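Local structure of alpha-galacturonidase (Bacillus subtilis, 3FEF) at residues Q5-Y10 with T35-D40. The protein hydrolyses alpha-1,4-linked galacturonides such as di-galacturonate, releasing galacturonate with the help of NAD+ and a divalent metal, manganese. Sequence-based numbering, arbitrary orientation.
Sequences QIKIAY and TVALYD
Ile6, Ile8 and Tyr10 meet Thr35, Ala37 and Tyr39 through a ladder of five backbone hydrogen bonds, a compact example of how neighbouring parallel strands are joined. Thr35 N donates a hydrogen bond to Ile6 O at 2.8 Å, and Thr35 O accepts from Ile8 N in an almost straight bond, 176° at the hydrogen. Ala37 repeats the pattern between Ile8 O and Tyr10 N, and Tyr39 N ends it on Tyr10 O. Between these rungs, Val36 CA lies 3.3 Å from Ile8 O in a CA-H...O contact, so this carbonyl meets two successive residues of the partner strand. A water also donates to Ile6 O and has a weak link to Thr35 OG1.

Strand 6-11, helix 18-28 and strand 34-39 form the opening beta-alpha-beta unit of a Rossmann fold, in the region that probably binds NAD+.

On one face, the Lys7 chain runs out over the neighbouring strand. Its CG stands anti to the backbone N (chi1 155°), and a bend at chi2 sets CD against the threonine hydroxyl oxygen, 3.5 Å from Thr35 OG1. Further along the chain, Lys7 CE packs on the Ala37 methyl, CB, at 3.8 Å. On the other face, Ile8 CB lies near Val36 CG2, while Tyr10 CB touches one methyl of Leu38, CD2, at 4.0 Å; that methyl approaches the tyrosine ring obliquely.

Tyr10 packs on Trp18, Ala19 and Leu22 of helix 18-28, and Val36 on Leu26. Lys7 NZ is held by the carbonyls of Ala72 and Ser74, which fixes the end of the bent chain. Beyond the paired residues, Asp40 OD2 accepts from Gly14 N, linking the residue just after strand 34-39 to the loop between strand 6-11 and helix 18-28.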
loop_
_atom_site.group_PDB
_atom_site.type_symbol
_atom_site.label_atom_id
_atom_site.label_comp_id
_atom_site.label_asym_id
_atom_site.label_seq_id
_atom_site.Cartn_x
_atom_site.Cartn_y
_atom_site.Cartn_z
ATOM N N GLN A 5 -11.725 11.024 -40.979
ATOM C CA GLN A 5 -11.689 12.284 -40.236
ATOM C C GLN A 5 -10.943 12.252 -38.891
ATOM O O GLN A 5 -11.188 13.082 -38.020
ATOM C CB GLN A 5 -13.106 12.813 -40.059
ATOM C CG GLN A 5 -13.735 13.222 -41.394
ATOM C CD GLN A 5 -15.219 13.497 -41.285
ATOM O OE1 GLN A 5 -15.926 12.869 -40.488
ATOM N NE2 GLN A 5 -15.704 14.432 -42.093
ATOM N N ILE A 6 -10.026 11.302 -38.736
ATOM C CA ILE A 6 -9.182 11.243 -37.554
ATOM C C ILE A 6 -8.185 12.378 -37.618
ATOM O O ILE A 6 -7.741 12.756 -38.704
ATOM C CB ILE A 6 -8.397 9.921 -37.506
ATOM C CG1 ILE A 6 -9.379 8.749 -37.416
ATOM C CG2 ILE A 6 -7.389 9.931 -36.357
ATOM C CD1 ILE A 6 -10.424 8.965 -36.346
ATOM N N LYS A 7 -7.821 12.921 -36.462
ATOM C CA LYS A 7 -6.853 14.006 -36.449
ATOM C C LYS A 7 -5.678 13.741 -35.511
ATOM O O LYS A 7 -5.850 13.521 -34.313
ATOM C CB LYS A 7 -7.533 15.332 -36.111
ATOM C CG LYS A 7 -6.598 16.349 -35.513
ATOM C CD LYS A 7 -6.347 17.524 -36.429
ATOM C CE LYS A 7 -5.354 18.498 -35.819
ATOM N NZ LYS A 7 -5.971 19.610 -35.034
ATOM N N ILE A 8 -4.486 13.752 -36.087
ATOM C CA ILE A 8 -3.266 13.524 -35.348
ATOM C C ILE A 8 -2.476 14.828 -35.237
ATOM O O ILE A 8 -2.213 15.503 -36.237
ATOM C CB ILE A 8 -2.413 12.475 -36.061
ATOM C CG1 ILE A 8 -3.146 11.131 -36.126
ATOM C CG2 ILE A 8 -1.065 12.302 -35.361
ATOM C CD1 ILE A 8 -2.443 10.098 -37.045
ATOM N N ALA A 9 -2.131 15.211 -34.017
ATOM C CA ALA A 9 -1.232 16.327 -33.821
ATOM C C ALA A 9 0.159 15.736 -33.662
ATOM O O ALA A 9 0.357 14.782 -32.913
ATOM C CB ALA A 9 -1.621 17.116 -32.604
ATOM N N TYR A 10 1.122 16.278 -34.388
ATOM C CA TYR A 10 2.479 15.767 -34.301
ATOM C C TYR A 10 3.431 16.839 -33.799
ATOM O O TYR A 10 3.734 17.776 -34.529
ATOM C CB TYR A 10 2.963 15.279 -35.656
ATOM C CG TYR A 10 4.117 14.345 -35.497
ATOM C CD1 TYR A 10 3.966 12.999 -35.735
ATOM C CD2 TYR A 10 5.337 14.796 -35.024
ATOM C CE1 TYR A 10 5.009 12.125 -35.558
ATOM C CE2 TYR A 10 6.386 13.930 -34.846
ATOM C CZ TYR A 10 6.208 12.589 -35.109
ATOM O OH TYR A 10 7.238 11.711 -34.934
ATOM N N THR A 35 -6.263 13.703 -40.942
ATOM C CA THR A 35 -5.233 14.729 -41.107
ATOM C C THR A 35 -4.144 14.686 -40.029
ATOM O O THR A 35 -4.393 14.330 -38.873
ATOM C CB THR A 35 -5.852 16.128 -41.043
ATOM O OG1 THR A 35 -6.308 16.351 -39.711
ATOM C CG2 THR A 35 -7.052 16.242 -41.980
ATOM N N VAL A 36 -2.945 15.097 -40.419
ATOM C CA VAL A 36 -1.832 15.215 -39.507
ATOM C C VAL A 36 -1.376 16.668 -39.434
ATOM O O VAL A 36 -0.854 17.205 -40.409
ATOM C CB VAL A 36 -0.666 14.344 -39.971
ATOM C CG1 VAL A 36 0.488 14.430 -38.987
ATOM C CG2 VAL A 36 -1.133 12.890 -40.136
ATOM N N ALA A 37 -1.585 17.304 -38.284
ATOM C CA ALA A 37 -1.041 18.636 -38.051
ATOM C C ALA A 37 0.410 18.505 -37.569
ATOM O O ALA A 37 0.664 17.941 -36.489
ATOM C CB ALA A 37 -1.871 19.368 -37.025
ATOM N N LEU A 38 1.350 19.011 -38.370
ATOM C CA LEU A 38 2.769 18.967 -38.029
ATOM C C LEU A 38 3.221 20.251 -37.326
ATOM O O LEU A 38 3.169 21.338 -37.899
ATOM C CB LEU A 38 3.607 18.755 -39.288
ATOM C CG LEU A 38 3.388 17.489 -40.127
ATOM C CD1 LEU A 38 4.092 17.607 -41.466
ATOM C CD2 LEU A 38 3.880 16.250 -39.399
ATOM N N TYR A 39 3.664 20.139 -36.081
ATOM C CA TYR A 39 4.196 21.312 -35.397
ATOM C C TYR A 39 5.648 21.113 -34.993
ATOM O O TYR A 39 6.027 20.054 -34.481
ATOM C CB TYR A 39 3.361 21.672 -34.166
ATOM C CG TYR A 39 3.993 22.775 -33.364
ATOM C CD1 TYR A 39 3.795 24.110 -33.709
ATOM C CD2 TYR A 39 4.823 22.485 -32.281
ATOM C CE1 TYR A 39 4.392 25.124 -32.992
ATOM C CE2 TYR A 39 5.431 23.500 -31.550
ATOM C CZ TYR A 39 5.203 24.819 -31.913
ATOM O OH TYR A 39 5.792 25.840 -31.194
ATOM N N ASP A 40 6.456 22.149 -35.204
ATOM C CA ASP A 40 7.876 22.093 -34.897
ATOM C C ASP A 40 8.436 23.504 -34.771
ATOM O O ASP A 40 8.109 24.378 -35.572
ATOM C CB ASP A 40 8.622 21.326 -35.992
ATOM C CG ASP A 40 9.998 20.845 -35.539
ATOM O OD1 ASP A 40 10.784 21.677 -35.039
ATOM O OD2 ASP A 40 10.288 19.633 -35.684
HETATM O O HOH W 1 -9.287 14.913 -39.531
#